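Local coordinates for periplasmic molybdate-binding protein (Azotobacter vinelandii, PDB 1ATG) that probably binds molybdate in the periplasm for an ABC transporter, and holds the closely similar tungstate in a pocket between its two domains, at residues R74-L82 with I222-P230. Residues are numbered along the deposited sequence; the frame is centred on the assembly and turned at random. Where two conformers were deposited one is given.
Sequences RFTYAIGKL and IKAAGYVLP
In the last turn of helix 216-224, I222 lays CG2 against A78 CB at 4.0 Å. The helix ends in a Schellman motif at G226, where the backbone angles (phi 94°) would press any CB against the preceding carbonyl oxygen, so glycine fits. Y227 then sets its ring beside A78 and G80, with CD1 3.7 Å from G80 CA; I79 O lies at the ring edge, while its OH hydrogen-bonds N9 OD1 of the anion-binding site. V228 pairs with I79 through two backbone bonds, I79 N to V228 O (2.8 Å) and the straighter V228 N to I79 O (2.9 Å, 162°). V228 chi1 of -64° puts CG2 between its own N and carbonyl carbon, against I79 CB at a tight 3.3 Å. Although L229 CB points away, its long branched chain bends CD1 back to 3.4 Å from Y77 O. P230's compact apolar ring suits the T76 methyl (CG to CG2 3.7 Å) and I79 CD1. With an alanine at I79, the L229-P230 link would probably lose its apolar cover and the proline ring could shift. This single antiparallel bridge fastens the C-terminal tail beside strand 75-86, whose Y77 and A78 both face Q192 of strand 191-196 in a classic beta bulge, within a two-domain periplasmic binding protein fold.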
ATOM      1  N   ARG A  74       8.850  -7.712 -13.984  1.00 11.96           N
ATOM      2  CA  ARG A  74       8.408  -6.497 -13.290  1.00 11.08           C
ATOM      3  C   ARG A  74       7.335  -5.720 -14.027  1.00  9.86           C
ATOM      4  O   ARG A  74       7.477  -5.423 -15.219  1.00 11.22           O
ATOM      5  CB  ARG A  74       9.642  -5.611 -13.090  1.00 11.56           C
ATOM      6  CG  ARG A  74       9.341  -4.415 -12.189  1.00 12.92           C
ATOM      7  CD  ARG A  74      10.658  -3.856 -11.656  1.00 15.00           C
ATOM      8  NE  ARG A  74      11.569  -3.549 -12.761  1.00 16.55           N
ATOM      9  CZ  ARG A  74      11.480  -2.425 -13.455  1.00 16.46           C
ATOM     10  NH1 ARG A  74      10.575  -1.498 -13.193  1.00 20.58           N
ATOM     11  NH2 ARG A  74      12.342  -2.208 -14.452  1.00 22.14           N
ATOM     12  N   PHE A  75       6.268  -5.332 -13.323  1.00  9.35           N
ATOM     13  CA  PHE A  75       5.214  -4.537 -13.931  1.00  8.77           C
ATOM     14  C   PHE A  75       4.435  -3.773 -12.860  1.00  6.61           C
ATOM     15  O   PHE A  75       4.498  -4.095 -11.672  1.00  7.83           O
ATOM     16  CB  PHE A  75       4.285  -5.405 -14.774  1.00 10.33           C
ATOM     17  CG  PHE A  75       3.259  -6.187 -14.010  1.00 10.15           C
ATOM     18  CD1 PHE A  75       3.599  -7.324 -13.309  1.00 11.45           C
ATOM     19  CD2 PHE A  75       1.925  -5.795 -13.998  1.00 10.54           C
ATOM     20  CE1 PHE A  75       2.646  -8.042 -12.610  1.00 12.11           C
ATOM     21  CE2 PHE A  75       0.967  -6.491 -13.300  1.00 10.63           C
ATOM     22  CZ  PHE A  75       1.328  -7.627 -12.613  1.00 11.11           C
ATOM     23  N   THR A  76       3.770  -2.733 -13.317  1.00  7.43           N
ATOM     24  CA  THR A  76       2.909  -1.938 -12.437  1.00  6.24           C
ATOM     25  C   THR A  76       1.560  -2.613 -12.313  1.00  6.78           C
ATOM     26  O   THR A  76       0.813  -2.659 -13.309  1.00  7.90           O
ATOM     27  CB  THR A  76       2.753  -0.510 -12.963  1.00  8.77           C
ATOM     28  OG1 THR A  76       4.071   0.051 -12.978  1.00  9.22           O
ATOM     29  CG2 THR A  76       1.844   0.321 -12.081  1.00  7.36           C
ATOM     30  N   TYR A  77       1.212  -3.134 -11.146  1.00  6.43           N
ATOM     31  CA  TYR A  77      -0.044  -3.842 -10.940  1.00  6.19           C
ATOM     32  C   TYR A  77      -1.153  -2.957 -10.393  1.00  5.87           C
ATOM     33  O   TYR A  77      -2.330  -3.336 -10.470  1.00  5.95           O
ATOM     34  CB  TYR A  77       0.151  -5.062 -10.025  1.00  6.32           C
ATOM     35  CG  TYR A  77       0.468  -4.707  -8.594  1.00  4.72           C
ATOM     36  CD1 TYR A  77       1.772  -4.460  -8.188  1.00  5.60           C
ATOM     37  CD2 TYR A  77      -0.521  -4.614  -7.632  1.00  5.65           C
ATOM     38  CE1 TYR A  77       2.068  -4.116  -6.872  1.00  5.06           C
ATOM     39  CE2 TYR A  77      -0.249  -4.258  -6.322  1.00  5.15           C
ATOM     40  CZ  TYR A  77       1.048  -4.014  -5.965  1.00  4.35           C
ATOM     41  OH  TYR A  77       1.314  -3.663  -4.655  1.00  5.40           O
ATOM     42  N   ALA A  78      -0.801  -1.790  -9.868  1.00  5.53           N
ATOM     43  CA  ALA A  78      -1.812  -0.911  -9.271  1.00  5.27           C
ATOM     44  C   ALA A  78      -1.162   0.427  -8.982  1.00  4.75           C
ATOM     45  O   ALA A  78       0.062   0.503  -8.766  1.00  5.58           O
ATOM     46  CB  ALA A  78      -2.331  -1.529  -7.973  1.00  6.30           C
ATOM     47  N   ILE A  79      -1.953   1.478  -8.926  1.00  5.53           N
ATOM     48  CA  ILE A  79      -1.504   2.800  -8.499  1.00  5.05           C
ATOM     49  C   ILE A  79      -2.423   3.175  -7.337  1.00  4.15           C
ATOM     50  O   ILE A  79      -3.657   3.201  -7.469  1.00  4.71           O
ATOM     51  CB  ILE A  79      -1.536   3.843  -9.610  1.00  5.49           C
ATOM     52  CG1 ILE A  79      -0.628   3.444 -10.782  1.00  8.94           C
ATOM     53  CG2 ILE A  79      -1.080   5.208  -9.113  1.00  7.26           C
ATOM     54  CD1 ILE A  79      -1.296   3.464 -12.127  1.00 11.66           C
ATOM     55  N   GLY A  80      -1.824   3.417  -6.172  1.00  4.62           N
ATOM     56  CA  GLY A  80      -2.585   3.670  -4.961  1.00  4.40           C
ATOM     57  C   GLY A  80      -3.157   5.063  -4.915  1.00  4.10           C
ATOM     58  O   GLY A  80      -2.940   5.923  -5.783  1.00  4.75           O
ATOM     59  N   LYS A  81      -3.926   5.306  -3.855  1.00  4.29           N
ATOM     60  CA  LYS A  81      -4.500   6.612  -3.601  1.00  5.00           C
ATOM     61  C   LYS A  81      -4.365   6.881  -2.108  1.00  4.63           C
ATOM     62  O   LYS A  81      -4.953   6.175  -1.278  1.00  5.42           O
ATOM     63  CB  LYS A  81      -5.970   6.612  -4.012  0.50  7.11           C
ATOM     64  CG  LYS A  81      -6.658   7.962  -3.987  0.50 12.02           C
ATOM     65  CD  LYS A  81      -7.909   7.960  -4.858  0.50 11.07           C
ATOM     66  CE  LYS A  81      -8.517   9.353  -4.933  0.50 16.06           C
ATOM     67  NZ  LYS A  81      -9.551   9.446  -6.003  0.50 18.54           N
ATOM     68  N   LEU A  82      -3.604   7.906  -1.787  1.00  4.60           N
ATOM     69  CA  LEU A  82      -3.398   8.292  -0.396  1.00  4.50           C
ATOM     70  C   LEU A  82      -4.634   8.972   0.158  1.00  3.67           C
ATOM     71  O   LEU A  82      -5.293   9.790  -0.514  1.00  4.81           O
ATOM     72  CB  LEU A  82      -2.237   9.288  -0.353  1.00  4.72           C
ATOM     73  CG  LEU A  82      -1.835   9.772   1.042  1.00  4.84           C
ATOM     74  CD1 LEU A  82      -1.222   8.665   1.886  1.00  6.13           C
ATOM     75  CD2 LEU A  82      -0.833  10.912   0.880  1.00  5.24           C
ATOM     76  N   ILE A 222      -9.088  -4.907  -8.341  1.00  5.39           N
ATOM     77  CA  ILE A 222      -8.138  -3.839  -8.001  1.00  4.69           C
ATOM     78  C   ILE A 222      -8.809  -2.482  -8.069  1.00  4.37           C
ATOM     79  O   ILE A 222      -8.649  -1.658  -7.160  1.00  4.77           O
ATOM     80  CB  ILE A 222      -6.914  -3.966  -8.924  1.00  4.95           C
ATOM     81  CG1 ILE A 222      -6.142  -5.246  -8.578  1.00  6.21           C
ATOM     82  CG2 ILE A 222      -6.013  -2.747  -8.838  1.00  6.25           C
ATOM     83  CD1 ILE A 222      -5.118  -5.636  -9.623  1.00  7.23           C
ATOM     84  N   LYS A 223      -9.582  -2.226  -9.123  1.00  5.36           N
ATOM     85  CA  LYS A 223     -10.276  -0.949  -9.241  1.00  5.55           C
ATOM     86  C   LYS A 223     -11.358  -0.771  -8.191  1.00  5.35           C
ATOM     87  O   LYS A 223     -11.571   0.332  -7.686  1.00  6.37           O
ATOM     88  CB  LYS A 223     -10.901  -0.795 -10.635  1.00  7.07           C
ATOM     89  CG  LYS A 223      -9.839  -0.562 -11.692  1.00  7.68           C
ATOM     90  CD  LYS A 223     -10.418  -0.123 -13.025  1.00 12.80           C
ATOM     91  CE  LYS A 223      -9.334   0.065 -14.085  1.00 12.92           C
ATOM     92  NZ  LYS A 223      -9.906   0.768 -15.278  1.00 17.54           N
ATOM     93  N   ALA A 224     -12.046  -1.848  -7.807  1.00  6.31           N
ATOM     94  CA  ALA A 224     -13.070  -1.764  -6.773  1.00  6.46           C
ATOM     95  C   ALA A 224     -12.475  -1.381  -5.428  1.00  6.62           C
ATOM     96  O   ALA A 224     -13.147  -0.788  -4.581  1.00  7.78           O
ATOM     97  CB  ALA A 224     -13.855  -3.068  -6.676  1.00  7.39           C
ATOM     98  N   ALA A 225     -11.192  -1.690  -5.218  1.00  5.82           N
ATOM     99  CA  ALA A 225     -10.477  -1.312  -4.007  1.00  5.09           C
ATOM    100  C   ALA A 225      -9.914   0.096  -4.103  1.00  4.57           C
ATOM    101  O   ALA A 225      -9.207   0.534  -3.173  1.00  5.80           O
ATOM    102  CB  ALA A 225      -9.382  -2.315  -3.715  1.00  6.42           C
ATOM    103  N   GLY A 226     -10.184   0.815  -5.164  1.00  4.69           N
ATOM    104  CA  GLY A 226      -9.830   2.210  -5.307  1.00  5.62           C
ATOM    105  C   GLY A 226      -8.514   2.493  -5.997  1.00  5.08           C
ATOM    106  O   GLY A 226      -8.144   3.661  -6.153  1.00  6.40           O
ATOM    107  N   TYR A 227      -7.805   1.458  -6.435  1.00  4.33           N
ATOM    108  CA  TYR A 227      -6.557   1.659  -7.153  1.00  4.26           C
ATOM    109  C   TYR A 227      -6.855   2.044  -8.602  1.00  4.87           C
ATOM    110  O   TYR A 227      -7.929   1.698  -9.139  1.00  5.88           O
ATOM    111  CB  TYR A 227      -5.727   0.367  -7.197  1.00  4.42           C
ATOM    112  CG  TYR A 227      -5.275  -0.125  -5.837  1.00  3.83           C
ATOM    113  CD1 TYR A 227      -4.130   0.370  -5.242  1.00  4.08           C
ATOM    114  CD2 TYR A 227      -6.001  -1.088  -5.157  1.00  4.51           C
ATOM    115  CE1 TYR A 227      -3.685  -0.070  -4.003  1.00  4.29           C
ATOM    116  CE2 TYR A 227      -5.587  -1.539  -3.913  1.00  4.27           C
ATOM    117  CZ  TYR A 227      -4.436  -1.019  -3.344  1.00  3.91           C
ATOM    118  OH  TYR A 227      -4.085  -1.491  -2.094  1.00  4.70           O
ATOM    119  N   VAL A 228      -5.899   2.678  -9.256  1.00  5.23           N
ATOM    120  CA  VAL A 228      -5.998   2.876 -10.701  1.00  6.06           C
ATOM    121  C   VAL A 228      -4.974   1.972 -11.372  1.00  5.07           C
ATOM    122  O   VAL A 228      -4.116   1.364 -10.717  1.00  4.97           O
ATOM    123  CB  VAL A 228      -5.794   4.322 -11.132  1.00  7.72           C
ATOM    124  CG1 VAL A 228      -6.870   5.221 -10.578  1.00 10.58           C
ATOM    125  CG2 VAL A 228      -4.450   4.821 -10.702  1.00  8.75           C
ATOM    126  N   LEU A 229      -5.070   1.865 -12.694  1.00  5.31           N
ATOM    127  CA  LEU A 229      -4.156   1.062 -13.492  1.00  4.94           C
ATOM    128  C   LEU A 229      -3.480   1.990 -14.502  1.00  4.73           C
ATOM    129  O   LEU A 229      -4.024   3.039 -14.835  1.00  5.61           O
ATOM    130  CB  LEU A 229      -4.890  -0.027 -14.275  1.00  6.47           C
ATOM    131  CG  LEU A 229      -5.250  -1.327 -13.551  1.00  8.87           C
ATOM    132  CD1 LEU A 229      -3.983  -2.086 -13.169  1.00 12.66           C
ATOM    133  CD2 LEU A 229      -6.129  -1.133 -12.327  1.00 10.88           C
ATOM    134  N   PRO A 230      -2.310   1.628 -14.986  1.00  5.03           N
ATOM    135  CA  PRO A 230      -1.656   2.467 -15.993  1.00  6.34           C
ATOM    136  C   PRO A 230      -2.557   2.670 -17.193  1.00  6.14           C
ATOM    137  O   PRO A 230      -3.298   1.762 -17.611  1.00  7.20           O
ATOM    138  CB  PRO A 230      -0.404   1.695 -16.376  1.00  8.65           C
ATOM    139  CG  PRO A 230      -0.133   0.820 -15.201  1.00  7.51           C
ATOM    140  CD  PRO A 230      -1.512   0.436 -14.674  1.00  7.17           C
TER